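Local coordinates for immunogenic protein MPT63/MPB63 (Mycobacterium tuberculosis, PDB 1LMI) that is a secreted immunogenic beta-sandwich antigen, probably immunoprotective, whose biochemical function is unknown, at residues 3-8 with 125-130; 26-31 with 50-55; 32-37 with 45-50; 39-44 with 106-111; 74-79 with 110-115. All blocks are in the same frame, centred on the assembly; numbering follows the deposited sequence.

Contact 1: residues 3-8 with 125-130; sequences YPITGK and DLLIWE
The parallel strand pair at one edge of the five-stranded sheet of the beta-sandwich joins Ile5, Thr6, Gly7 and Lys8 to Leu127, Ile128, Trp129 and Glu130. It brings the two chain ends together. Four backbone hydrogen bonds alternate along it. Ile5 N gives to Leu126 O at 2.9 Å, Ile128 N to Ile5 O, Gly7 N to Ile128 O, and Glu130 N to Gly7 O at 2.9 Å. Before the strand, Tyr3 lays its ring over Leu126. With Leu126 CG anti to the carbonyl carbon (chi1 -67°), its methyl CD2 comes over the Tyr3 ring, 3.9 Å from the centroid and only 8° off the normal, a CH-pi contact. Pro4, which follows a cis peptide bond, packs on Asp125 and Ile128. The buried Asp125 O has no hydrogen-bond partner in the model. On the face of Ile5 and Leu127, Ile5 CB meets Leu127 CD2 at 3.8 Å. On the other face, Thr6 CG2 touches the carboxylate carbon CD of Glu130 at 3.6 Å. The edge of the Trp129 ring meets Lys8 O in its plane. Asp125 turns its carboxylate to Arg71 in a salt bridge. A classic beta bulge at Leu126 and Leu127 sets both opposite Met119 of strand 116-120. The backbone ladder thus sets the parallel register, and mostly apolar side chains fill in around it.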
# COMPACT_ATOMS: atom_id res chain seq x y z
N TYR A 3 2.01 -16.23 6.45
CA TYR A 3 2.24 -14.93 5.83
C TYR A 3 3.74 -14.58 5.87
O TYR A 3 4.44 -15.07 6.75
CB TYR A 3 1.43 -13.88 6.56
CG TYR A 3 -0.04 -13.91 6.20
CD1 TYR A 3 -0.99 -14.29 7.12
CD2 TYR A 3 -0.47 -13.52 4.93
CE1 TYR A 3 -2.34 -14.32 6.82
CE2 TYR A 3 -1.82 -13.54 4.63
CZ TYR A 3 -2.75 -13.93 5.56
OH TYR A 3 -4.09 -13.94 5.21
N PRO A 4 4.08 -13.75 4.96
CA PRO A 4 3.40 -13.00 3.96
C PRO A 4 3.28 -13.73 2.61
O PRO A 4 4.06 -14.63 2.36
CB PRO A 4 4.20 -11.71 3.73
CG PRO A 4 5.37 -11.83 4.65
CD PRO A 4 6.05 -13.10 4.26
N ILE A 5 2.34 -13.22 1.83
CA ILE A 5 2.12 -13.56 0.44
C ILE A 5 2.95 -12.56 -0.38
O ILE A 5 2.77 -11.36 -0.18
CB ILE A 5 0.63 -13.53 0.07
CG1 ILE A 5 -0.15 -14.56 0.89
CG2 ILE A 5 0.43 -13.71 -1.42
CD1 ILE A 5 -1.63 -14.58 0.77
N THR A 6 3.84 -13.05 -1.22
CA THR A 6 4.78 -12.23 -1.97
C THR A 6 4.51 -12.38 -3.44
O THR A 6 4.26 -13.51 -3.92
CB THR A 6 6.24 -12.63 -1.68
OG1 THR A 6 6.47 -12.49 -0.28
CG2 THR A 6 7.25 -11.74 -2.38
N GLY A 7 4.59 -11.26 -4.15
CA GLY A 7 4.54 -11.35 -5.61
C GLY A 7 5.21 -10.14 -6.22
O GLY A 7 6.03 -9.50 -5.56
N LYS A 8 4.90 -9.81 -7.45
CA LYS A 8 5.57 -8.78 -8.22
C LYS A 8 4.80 -7.47 -8.22
O LYS A 8 3.57 -7.49 -8.29
CB LYS A 8 5.72 -9.25 -9.68
CG LYS A 8 6.82 -10.29 -9.82
CD LYS A 8 6.44 -11.64 -9.24
CE LYS A 8 5.77 -12.53 -10.27
NZ LYS A 8 6.54 -13.77 -10.58
N ASP A 125 3.96 -9.04 8.51
CA ASP A 125 3.87 -8.71 7.09
C ASP A 125 2.78 -9.61 6.46
O ASP A 125 2.78 -10.84 6.68
CB ASP A 125 5.15 -8.93 6.32
CG ASP A 125 6.23 -7.90 6.58
OD1 ASP A 125 5.92 -6.84 7.16
OD2 ASP A 125 7.40 -8.19 6.22
N LEU A 126 1.87 -9.03 5.72
CA LEU A 126 0.77 -9.76 5.09
C LEU A 126 1.01 -9.93 3.59
O LEU A 126 0.89 -11.05 3.08
CB LEU A 126 -0.55 -9.01 5.30
CG LEU A 126 -1.05 -8.97 6.75
CD1 LEU A 126 -2.33 -8.16 6.82
CD2 LEU A 126 -1.25 -10.36 7.35
N LEU A 127 1.34 -8.85 2.91
CA LEU A 127 1.48 -8.84 1.44
C LEU A 127 2.72 -8.04 1.06
O LEU A 127 2.96 -6.96 1.63
CB LEU A 127 0.28 -8.20 0.76
CG LEU A 127 -1.10 -8.79 0.97
CD1 LEU A 127 -2.20 -7.93 0.34
CD2 LEU A 127 -1.15 -10.18 0.35
N ILE A 128 3.49 -8.57 0.11
CA ILE A 128 4.71 -7.90 -0.33
C ILE A 128 4.78 -7.90 -1.85
O ILE A 128 4.57 -8.98 -2.41
CB ILE A 128 5.93 -8.64 0.26
CG1 ILE A 128 5.88 -8.65 1.80
CG2 ILE A 128 7.19 -7.99 -0.30
CD1 ILE A 128 7.01 -9.46 2.40
N TRP A 129 5.08 -6.79 -2.47
CA TRP A 129 5.27 -6.60 -3.90
C TRP A 129 6.73 -6.23 -4.17
O TRP A 129 7.19 -5.25 -3.59
CB TRP A 129 4.38 -5.53 -4.51
CG TRP A 129 2.90 -5.78 -4.37
CD1 TRP A 129 2.10 -6.27 -5.37
CD2 TRP A 129 2.06 -5.56 -3.24
NE1 TRP A 129 0.80 -6.38 -4.90
CE2 TRP A 129 0.76 -5.94 -3.59
CE3 TRP A 129 2.29 -5.08 -1.94
CZ2 TRP A 129 -0.31 -5.86 -2.72
CZ3 TRP A 129 1.21 -4.99 -1.06
CH2 TRP A 129 -0.07 -5.39 -1.45
N GLU A 130 7.41 -7.02 -4.99
CA GLU A 130 8.83 -6.83 -5.24
C GLU A 130 9.12 -6.79 -6.72
O GLU A 130 8.25 -7.11 -7.54
CB GLU A 130 9.64 -7.94 -4.58
CG GLU A 130 9.43 -9.31 -5.15
CD GLU A 130 10.04 -10.46 -4.35
OE1 GLU A 130 10.54 -10.20 -3.24
OE2 GLU A 130 9.98 -11.60 -4.87

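Contact 2: residues 26-31 with 50-55; sequences WKVSDL and ATATVN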
# COMPACT_ATOMS: atom_id res chain seq x y z
N TRP A 26 -5.23 -6.85 -3.58
CA TRP A 26 -4.56 -5.57 -3.68
C TRP A 26 -3.52 -5.64 -4.82
O TRP A 26 -2.73 -6.58 -4.87
CB TRP A 26 -3.81 -5.21 -2.40
CG TRP A 26 -4.52 -4.53 -1.27
CD1 TRP A 26 -4.99 -5.13 -0.12
CD2 TRP A 26 -4.81 -3.13 -1.20
NE1 TRP A 26 -5.57 -4.11 0.66
CE2 TRP A 26 -5.47 -2.91 0.02
CE3 TRP A 26 -4.57 -2.05 -2.07
CZ2 TRP A 26 -5.90 -1.64 0.41
CZ3 TRP A 26 -5.00 -0.80 -1.67
CH2 TRP A 26 -5.65 -0.61 -0.45
N LYS A 27 -3.56 -4.62 -5.67
CA LYS A 27 -2.53 -4.41 -6.69
C LYS A 27 -1.68 -3.21 -6.26
O LYS A 27 -2.26 -2.18 -5.89
CB LYS A 27 -3.12 -4.14 -8.06
CG LYS A 27 -2.06 -3.93 -9.17
CD LYS A 27 -2.75 -3.58 -10.49
CE LYS A 27 -1.76 -3.03 -11.49
NZ LYS A 27 -2.32 -2.93 -12.87
N VAL A 28 -0.37 -3.38 -6.36
CA VAL A 28 0.53 -2.23 -6.18
C VAL A 28 1.45 -2.20 -7.40
O VAL A 28 1.98 -3.23 -7.86
CB VAL A 28 1.32 -2.29 -4.87
CG1 VAL A 28 2.29 -1.12 -4.75
CG2 VAL A 28 0.36 -2.26 -3.69
N SER A 29 1.56 -0.98 -7.98
CA SER A 29 2.41 -0.82 -9.15
C SER A 29 2.95 0.61 -9.21
O SER A 29 2.53 1.50 -8.46
CB SER A 29 1.63 -1.11 -10.46
OG SER A 29 0.58 -0.17 -10.58
N ASP A 30 3.89 0.87 -10.11
CA ASP A 30 4.33 2.25 -10.35
C ASP A 30 4.86 2.92 -9.06
O ASP A 30 4.60 4.08 -8.71
CB ASP A 30 3.23 3.09 -10.98
CG ASP A 30 2.62 2.49 -12.22
OD1 ASP A 30 3.10 2.78 -13.34
OD2 ASP A 30 1.65 1.71 -12.13
N LEU A 31 5.69 2.17 -8.32
CA LEU A 31 6.47 2.70 -7.23
C LEU A 31 7.65 3.52 -7.77
O LEU A 31 8.52 2.97 -8.47
CB LEU A 31 7.00 1.55 -6.37
CG LEU A 31 8.02 1.93 -5.30
CD1 LEU A 31 7.39 2.74 -4.17
CD2 LEU A 31 8.68 0.69 -4.73
N ALA A 50 3.30 5.27 -4.99
CA ALA A 50 2.95 4.05 -5.72
C ALA A 50 1.45 4.20 -6.06
O ALA A 50 0.71 5.02 -5.50
CB ALA A 50 3.23 2.77 -4.98
N THR A 51 0.98 3.40 -7.01
CA THR A 51 -0.43 3.33 -7.35
C THR A 51 -1.01 2.01 -6.86
O THR A 51 -0.55 0.93 -7.23
CB THR A 51 -0.63 3.44 -8.86
OG1 THR A 51 -0.13 4.73 -9.30
CG2 THR A 51 -2.10 3.33 -9.21
N ALA A 52 -2.00 2.10 -5.98
CA ALA A 52 -2.57 0.94 -5.31
C ALA A 52 -4.07 0.85 -5.62
O ALA A 52 -4.74 1.88 -5.71
CB ALA A 52 -2.38 1.03 -3.82
N THR A 53 -4.50 -0.38 -5.80
CA THR A 53 -5.90 -0.69 -6.11
C THR A 53 -6.38 -1.83 -5.20
O THR A 53 -5.73 -2.88 -5.13
CB THR A 53 -6.07 -1.13 -7.57
OG1 THR A 53 -5.50 -0.14 -8.45
CG2 THR A 53 -7.55 -1.23 -7.95
N VAL A 54 -7.50 -1.62 -4.51
CA VAL A 54 -8.10 -2.67 -3.68
C VAL A 54 -9.37 -3.18 -4.35
O VAL A 54 -10.13 -2.40 -4.96
CB VAL A 54 -8.33 -2.19 -2.25
CG1 VAL A 54 -9.28 -1.01 -2.18
CG2 VAL A 54 -8.84 -3.39 -1.45
N ASN A 55 -9.56 -4.46 -4.26
CA ASN A 55 -10.64 -5.20 -4.92
C ASN A 55 -11.44 -5.94 -3.87
O ASN A 55 -10.87 -6.79 -3.20
CB ASN A 55 -10.02 -6.16 -5.93
CG ASN A 55 -11.04 -6.88 -6.77
OD1 ASN A 55 -12.24 -6.67 -6.62
ND2 ASN A 55 -10.53 -7.74 -7.65
O HOH W 1 2.36 5.75 -8.92
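One face of the Trp26 indole is covered by Val54, whose CB stands 3.4 Å from the centroid of the six-membered ring and 4° off its normal. This is a close CH-pi contact. Val54 CG2 stands above Trp26 CE2, at 3.7 Å, and CG1 lies near Trp26 CH2. Ala52 CB approaches Trp26 CZ3 obliquely at 3.9 Å. Phe68 meets Trp26 edge-to-face, and Leu127 and Trp129 also touch it. Trp26 holds CG anti to its carbonyl carbon (chi1 -85°), and chi2 of 100° turns the indole face to Val54 on the neighbouring strand. The two strands are antiparallel neighbours in the four-stranded sheet of the beta-sandwich. Trp26 with Val54 and Val28 with Ala52 are non-hydrogen-bonded pairs, and their side chains face the other sheet. Lys27 with Thr53 and Ser29 with Thr51 are hydrogen-bonded pairs on the opposite face. Each of these has two backbone bonds, among them Lys27 N to Thr53 O at 2.8 Å and Thr51 N to Ser29 O at 2.8 Å. Further along, Val28 CG1 packs on Ala50 CB at 4.0 Å. Thr53 OG1 has its hydrogen-bond partner in Thr102 of strand 100-109. Near Asp30 a water joins the strands. It gives a hydrogen to Asp30 O and accepts one from Thr51 OG1. Ser29 OG gives a hydrogen bond to Asp30 OD2 at 2.7 Å; the donor lies on the anti side of OD2, somewhat out of the carboxylate plane.

Contact 3: residues 32-37 with 45-50; sequences KSSTAV and GQVWEA
Trp48 lies flat under the backbone of Lys32 and Ser33, where strands 22-33 and 46-56 of the antiparallel sheet part. Ser33 CA sits 3.6 Å from the centroid of the five-membered ring of Trp48, 6° off the normal, as a CH-pi contact. Ser33 N lies over the same face, and Lys32 C comes to 3.3 Å from Trp48 CE3 nearer the rim. Matching first torsions (chi1 63° and 62°) send Lys32 and Glu49 off the same face as neighbours, with Lys32 CG 3.9 Å from Glu49 CG. Their charged ends are near each other but form no salt bridge. Their backbones form a hydrogen-bonded pair, with Lys32 N to Glu49 O and Glu49 N to Lys32 O both 2.9 Å. Beyond it Ser34 N gives to Val47 O at 2.8 Å. Ser34 OG makes two hydrogen bonds. It accepts from Ala36 N, an ST turn, and gives to Glu49 OE1. That oxygen also takes a hydrogen from a water that accepts from Thr35 N. Ser34 CB packs on Val47 CG1, and Tyr106 of strand 100-109 touches Ser34 and Glu49. The bond from Ser34 OG reaches the anti lone pair of Glu49 OE1 at 2.8 Å.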
# COMPACT_ATOMS: atom_id res chain seq x y z
N LYS A 32 7.66 4.80 -7.45
CA LYS A 32 8.66 5.67 -8.10
C LYS A 32 8.85 6.99 -7.37
O LYS A 32 7.97 7.36 -6.58
CB LYS A 32 8.22 5.94 -9.54
CG LYS A 32 6.91 6.70 -9.68
CD LYS A 32 6.53 6.78 -11.16
CE LYS A 32 5.12 7.30 -11.35
NZ LYS A 32 4.70 7.14 -12.78
N SER A 33 9.98 7.64 -7.63
CA SER A 33 10.14 9.00 -7.09
C SER A 33 9.01 9.87 -7.58
O SER A 33 8.61 9.82 -8.74
CB SER A 33 11.50 9.57 -7.49
OG SER A 33 11.60 10.86 -6.82
N SER A 34 8.46 10.71 -6.69
CA SER A 34 7.29 11.50 -7.01
C SER A 34 7.70 12.98 -7.12
O SER A 34 8.65 13.42 -6.50
CB SER A 34 6.21 11.35 -5.94
OG SER A 34 4.96 11.90 -6.27
N THR A 35 6.94 13.69 -7.92
CA THR A 35 7.00 15.14 -7.97
C THR A 35 5.87 15.71 -7.11
O THR A 35 5.80 16.93 -6.96
CB THR A 35 6.79 15.67 -9.40
OG1 THR A 35 5.47 15.27 -9.82
CG2 THR A 35 7.76 15.04 -10.39
N ALA A 36 4.99 14.87 -6.57
CA ALA A 36 3.95 15.36 -5.68
C ALA A 36 4.57 16.21 -4.57
O ALA A 36 5.62 15.89 -4.02
CB ALA A 36 3.11 14.28 -5.01
N VAL A 37 3.88 17.29 -4.26
CA VAL A 37 4.15 18.04 -3.03
C VAL A 37 2.96 17.66 -2.15
O VAL A 37 1.81 17.73 -2.60
CB VAL A 37 4.33 19.53 -3.32
CG1 VAL A 37 3.39 19.98 -4.44
CG2 VAL A 37 4.09 20.39 -2.09
N GLY A 45 12.81 13.93 3.29
CA GLY A 45 13.62 13.44 2.19
C GLY A 45 12.93 13.74 0.87
O GLY A 45 12.51 14.86 0.57
N GLN A 46 12.83 12.67 0.06
CA GLN A 46 12.19 12.74 -1.23
C GLN A 46 10.82 12.04 -1.24
O GLN A 46 10.79 10.88 -0.85
CB GLN A 46 13.10 12.07 -2.26
CG GLN A 46 12.45 11.95 -3.64
CD GLN A 46 12.29 13.28 -4.32
OE1 GLN A 46 13.24 14.07 -4.41
NE2 GLN A 46 11.11 13.56 -4.85
N VAL A 47 9.80 12.73 -1.72
CA VAL A 47 8.50 12.03 -1.74
C VAL A 47 8.51 10.96 -2.85
O VAL A 47 8.93 11.25 -3.97
CB VAL A 47 7.32 12.97 -1.98
CG1 VAL A 47 6.01 12.20 -2.05
CG2 VAL A 47 7.26 14.05 -0.89
N TRP A 48 8.08 9.77 -2.47
CA TRP A 48 7.86 8.68 -3.43
C TRP A 48 6.37 8.38 -3.46
O TRP A 48 5.57 8.75 -2.59
CB TRP A 48 8.64 7.41 -3.05
CG TRP A 48 10.05 7.49 -3.56
CD1 TRP A 48 10.94 8.50 -3.30
CD2 TRP A 48 10.69 6.53 -4.40
NE1 TRP A 48 12.13 8.21 -3.95
CE2 TRP A 48 12.00 7.02 -4.62
CE3 TRP A 48 10.32 5.30 -5.00
CZ2 TRP A 48 12.92 6.34 -5.40
CZ3 TRP A 48 11.24 4.64 -5.76
CH2 TRP A 48 12.53 5.15 -5.97
N GLU A 49 5.95 7.70 -4.52
CA GLU A 49 4.57 7.30 -4.68
C GLU A 49 4.49 5.85 -5.19
O GLU A 49 5.45 5.30 -5.71
CB GLU A 49 3.81 8.21 -5.64
CG GLU A 49 4.37 8.20 -7.07
CD GLU A 49 3.54 8.99 -8.05
OE1 GLU A 49 3.54 10.25 -7.99
OE2 GLU A 49 2.86 8.40 -8.89
N ALA A 50 3.30 5.27 -4.99
CA ALA A 50 2.95 4.05 -5.72
C ALA A 50 1.45 4.20 -6.06
O ALA A 50 0.71 5.02 -5.50
CB ALA A 50 3.23 2.77 -4.98
O HOH W 2 4.89 11.86 -9.65

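Contact 4: residues 39-44 with 106-111; sequences PGYPVA and YFDVTG
Asp108 points its carboxylate at the 39-44 loop and carries most of this contact. Its CG is anti to the backbone N (chi1 -175°), and OD2 reaches the backbone of Ala44. Ala44 N gives OD2 of Asp108 a nearly straight hydrogen bond of 2.7 Å, with 173° at the hydrogen. The syn lone pair is used. The other oxygen, OD1, takes a hydrogen bond from Gly45 N, so one carboxylate holds two successive backbone N-H groups. Val43 crosses the carboxylate at a slant, with CA 3.4 Å from Asp108 OD2 and CG1 3.7 Å from Asp108 OD1. The ring of Tyr41 turns an edge to the acid. Its CE1 is 4.0 Å from Asp108 OD2, and the ring and carboxylate planes stand 83° apart. Pro42 is the centre of an inverse gamma turn in this loop. Two residues further on, Thr110 meets Ala44, methyl CG2 of Thr110 to CB of Ala44 at 3.9 Å. This is a surface contact at the end of edge strand 100-109. The loop joins strands 22-33 and 46-56. Strand 46-56 lies next to strand 100-109, with backbone hydrogen bonds between Phe107 and Trp48 and between Val109 and Gln46. Tyr41 also touches Leu81, and Tyr78 of strand 77-79 touches Val109 and Thr110.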
# COMPACT_ATOMS: atom_id res chain seq x y z
N PRO A 39 1.48 18.43 0.85
CA PRO A 39 1.80 18.56 2.24
C PRO A 39 0.95 19.66 2.86
O PRO A 39 -0.25 19.69 2.65
CB PRO A 39 3.29 18.93 2.03
CG PRO A 39 3.13 20.05 1.04
CD PRO A 39 1.86 19.77 0.26
N GLY A 40 1.61 20.52 3.58
CA GLY A 40 1.62 20.96 4.93
C GLY A 40 2.19 19.80 5.73
O GLY A 40 2.06 19.77 6.95
N TYR A 41 2.84 18.86 5.03
CA TYR A 41 3.49 17.71 5.66
C TYR A 41 4.98 18.02 5.84
O TYR A 41 5.58 18.57 4.91
CB TYR A 41 3.32 16.40 4.85
CG TYR A 41 4.01 15.27 5.61
CD1 TYR A 41 5.28 14.80 5.33
CD2 TYR A 41 3.32 14.67 6.66
CE1 TYR A 41 5.89 13.77 6.03
CE2 TYR A 41 3.90 13.65 7.39
CZ TYR A 41 5.17 13.21 7.07
OH TYR A 41 5.71 12.19 7.82
N PRO A 42 5.59 17.67 6.97
CA PRO A 42 7.03 17.91 7.15
C PRO A 42 7.92 16.84 6.51
O PRO A 42 8.57 16.02 7.14
CB PRO A 42 7.16 17.89 8.69
CG PRO A 42 6.15 16.87 9.12
CD PRO A 42 4.99 17.09 8.19
N VAL A 43 8.02 16.86 5.18
CA VAL A 43 8.90 15.98 4.40
C VAL A 43 10.36 16.14 4.72
O VAL A 43 10.86 17.30 4.67
CB VAL A 43 8.67 16.35 2.91
CG1 VAL A 43 9.66 15.61 2.00
CG2 VAL A 43 7.24 16.07 2.47
N ALA A 44 11.08 15.07 5.04
CA ALA A 44 12.50 15.15 5.36
C ALA A 44 13.37 14.74 4.18
O ALA A 44 14.54 15.13 4.09
CB ALA A 44 12.89 14.28 6.55
N TYR A 106 1.73 7.63 -0.74
CA TYR A 106 3.01 8.32 -0.71
C TYR A 106 3.92 7.88 0.44
O TYR A 106 3.44 7.35 1.43
CB TYR A 106 2.72 9.83 -0.60
CG TYR A 106 1.98 10.34 -1.83
CD1 TYR A 106 2.70 10.59 -2.98
CD2 TYR A 106 0.61 10.55 -1.83
CE1 TYR A 106 2.07 11.07 -4.12
CE2 TYR A 106 -0.03 11.02 -2.97
CZ TYR A 106 0.71 11.28 -4.11
OH TYR A 106 0.06 11.73 -5.24
N PHE A 107 5.22 8.13 0.28
CA PHE A 107 6.24 7.77 1.27
C PHE A 107 7.28 8.90 1.37
O PHE A 107 7.52 9.58 0.36
CB PHE A 107 6.94 6.47 0.89
CG PHE A 107 6.01 5.33 0.54
CD1 PHE A 107 5.49 4.49 1.50
CD2 PHE A 107 5.68 5.12 -0.80
CE1 PHE A 107 4.64 3.48 1.14
CE2 PHE A 107 4.81 4.09 -1.16
CZ PHE A 107 4.28 3.27 -0.19
N ASP A 108 7.91 9.11 2.51
CA ASP A 108 8.99 10.11 2.61
C ASP A 108 10.31 9.37 2.65
O ASP A 108 10.70 8.78 3.65
CB ASP A 108 8.78 10.93 3.89
CG ASP A 108 9.76 12.06 4.06
OD1 ASP A 108 10.58 12.26 3.13
OD2 ASP A 108 9.68 12.74 5.12
N VAL A 109 11.02 9.31 1.50
CA VAL A 109 12.20 8.47 1.43
C VAL A 109 13.43 9.26 1.89
O VAL A 109 13.84 10.20 1.23
CB VAL A 109 12.38 7.93 -0.01
CG1 VAL A 109 13.72 7.22 -0.18
CG2 VAL A 109 11.22 7.00 -0.38
N THR A 110 13.94 8.83 3.03
CA THR A 110 15.07 9.53 3.62
C THR A 110 16.38 8.76 3.52
O THR A 110 17.43 9.22 4.01
CB THR A 110 14.78 9.75 5.13
OG1 THR A 110 14.50 8.48 5.68
CG2 THR A 110 13.61 10.69 5.31
N GLY A 111 16.41 7.59 2.94
CA GLY A 111 17.61 6.81 2.75
C GLY A 111 17.66 6.24 1.33
O GLY A 111 17.17 6.94 0.43

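Contact 5: residues 74-79 with 110-115; sequences DGINYR and TGPSPT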
# COMPACT_ATOMS: atom_id res chain seq x y z
N ASP A 74 17.21 -4.78 1.76
CA ASP A 74 17.81 -5.24 3.03
C ASP A 74 16.88 -4.98 4.20
O ASP A 74 17.07 -5.49 5.32
CB ASP A 74 19.17 -4.60 3.24
CG ASP A 74 19.16 -3.09 3.26
OD1 ASP A 74 18.08 -2.50 3.45
OD2 ASP A 74 20.25 -2.50 3.08
N GLY A 75 15.84 -4.18 3.95
CA GLY A 75 14.82 -3.99 4.95
C GLY A 75 14.67 -2.60 5.53
O GLY A 75 13.88 -2.49 6.48
N ILE A 76 15.32 -1.56 5.01
CA ILE A 76 14.93 -0.21 5.42
C ILE A 76 13.48 0.03 5.03
O ILE A 76 13.01 -0.37 3.96
CB ILE A 76 15.82 0.88 4.81
CG1 ILE A 76 17.21 0.91 5.47
CG2 ILE A 76 15.18 2.24 4.86
CD1 ILE A 76 18.01 2.13 5.03
N ASN A 77 12.73 0.66 5.93
CA ASN A 77 11.29 0.81 5.80
C ASN A 77 10.85 2.27 5.89
O ASN A 77 11.33 2.99 6.75
CB ASN A 77 10.59 0.02 6.93
CG ASN A 77 9.08 -0.03 6.83
OD1 ASN A 77 8.51 -0.93 6.19
ND2 ASN A 77 8.41 0.91 7.47
N TYR A 78 9.95 2.65 4.99
CA TYR A 78 9.39 3.98 4.96
C TYR A 78 7.87 3.83 5.07
O TYR A 78 7.25 3.20 4.20
CB TYR A 78 9.75 4.76 3.70
CG TYR A 78 11.23 4.74 3.33
CD1 TYR A 78 12.14 5.44 4.15
CD2 TYR A 78 11.70 4.07 2.22
CE1 TYR A 78 13.49 5.44 3.83
CE2 TYR A 78 13.06 4.07 1.89
CZ TYR A 78 13.92 4.75 2.72
OH TYR A 78 15.28 4.78 2.43
N ARG A 79 7.28 4.38 6.11
CA ARG A 79 5.86 4.32 6.33
C ARG A 79 5.10 5.08 5.26
O ARG A 79 5.54 6.14 4.79
CB ARG A 79 5.49 4.95 7.69
CG ARG A 79 6.08 4.24 8.91
CD ARG A 79 5.36 2.94 9.27
NE ARG A 79 3.97 3.19 9.63
CZ ARG A 79 2.91 2.81 8.93
NH1 ARG A 79 3.02 2.14 7.78
NH2 ARG A 79 1.71 3.14 9.42
N THR A 110 13.94 8.83 3.03
CA THR A 110 15.07 9.53 3.62
C THR A 110 16.38 8.76 3.52
O THR A 110 17.43 9.22 4.01
CB THR A 110 14.78 9.75 5.13
OG1 THR A 110 14.50 8.48 5.68
CG2 THR A 110 13.61 10.69 5.31
N GLY A 111 16.41 7.59 2.94
CA GLY A 111 17.61 6.81 2.75
C GLY A 111 17.66 6.24 1.33
O GLY A 111 17.17 6.94 0.43
N PRO A 112 18.22 5.08 1.17
CA PRO A 112 18.27 4.44 -0.16
C PRO A 112 16.86 4.32 -0.74
O PRO A 112 15.85 4.20 -0.02
CB PRO A 112 18.86 3.06 0.10
CG PRO A 112 19.65 3.21 1.36
CD PRO A 112 18.87 4.21 2.18
N SER A 113 16.80 4.36 -2.07
CA SER A 113 15.51 4.28 -2.74
C SER A 113 14.82 2.93 -2.57
O SER A 113 15.45 1.87 -2.69
CB SER A 113 15.69 4.55 -4.24
OG SER A 113 16.25 5.83 -4.50
N PRO A 114 13.50 2.91 -2.36
CA PRO A 114 12.84 1.62 -2.21
C PRO A 114 12.55 0.92 -3.53
O PRO A 114 12.43 1.58 -4.57
CB PRO A 114 11.50 2.06 -1.57
CG PRO A 114 11.22 3.42 -2.13
CD PRO A 114 12.59 4.06 -2.29
N THR A 115 12.37 -0.40 -3.44
CA THR A 115 12.05 -1.22 -4.58
C THR A 115 10.94 -2.20 -4.28
O THR A 115 10.59 -3.05 -5.12
CB THR A 115 13.28 -2.04 -5.00
OG1 THR A 115 13.84 -2.75 -3.89
CG2 THR A 115 14.31 -1.05 -5.51
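Tyr78 reaches from edge strand 77-79 of the five-stranded sheet to the loop 110-115, which links strand 100-109 of one sheet of the sandwich to strand 116-120 of the other. Tyr78 buries the most surface here, followed by Pro112 and then Thr110. With CG anti to its carbonyl carbon (chi1 -49°), Tyr78 sends its ring from the strand to the loop, and the phenol ends inside the bend. Its OH gives a hydrogen bond of 2.6 Å to Pro112 O, which lies at the edge of the ring, near its plane. The donor sits 16° out of the carbonyl plane, with a C=O...donor angle of 135°. Gly111 C also lies close, 3.0 Å from Tyr78 OH, and the loop backbone wraps round the oxygen. Thr110 lies beside the ring and points the opposite way, with OG1 3.7 Å from Tyr78 CE1. On the other side of the ring's axis, Tyr78 CE2 lies 4.2 Å from Pro114 CD, an apolar contact. Val109 of strand 100-109 also touches Tyr78 and Pro114, and Trp48 touches Pro114. Pro112 has a second neighbour in Ile76, which lies roughly perpendicular to it. Ile76 sits in the turn before the strand. Its N makes weak hydrogen bonds with Asp74 OD1 and Thr72 OG1. Methyl CD1 of Ile76 meets Pro112 CD at 3.6 Å.

How the contacts relate
Contacts 1 and 2 are strand pairings, parallel in one sheet and antiparallel in the other, and they meet between the sheets. The centre of contact 2 lies about 7 Å from the chain's centre, the nearest of the five. Contacts 1, 2, 3 and 5 are partly buried, while contact 4 is a surface contact. Contact 3 continues the strands of contact 2 outward, shares Ala50 with it, and adds a serine and glutamate network to backbone bonds and Trp48 packing. Contact 4 is held by one carboxylate, which also binds Gly45 of contact 3. Contact 5 shares Thr110 and Gly111 with contact 4 and relies on a tyrosine hydroxyl. Regular backbone bonding thus gives way to side-chain bonds toward the loops.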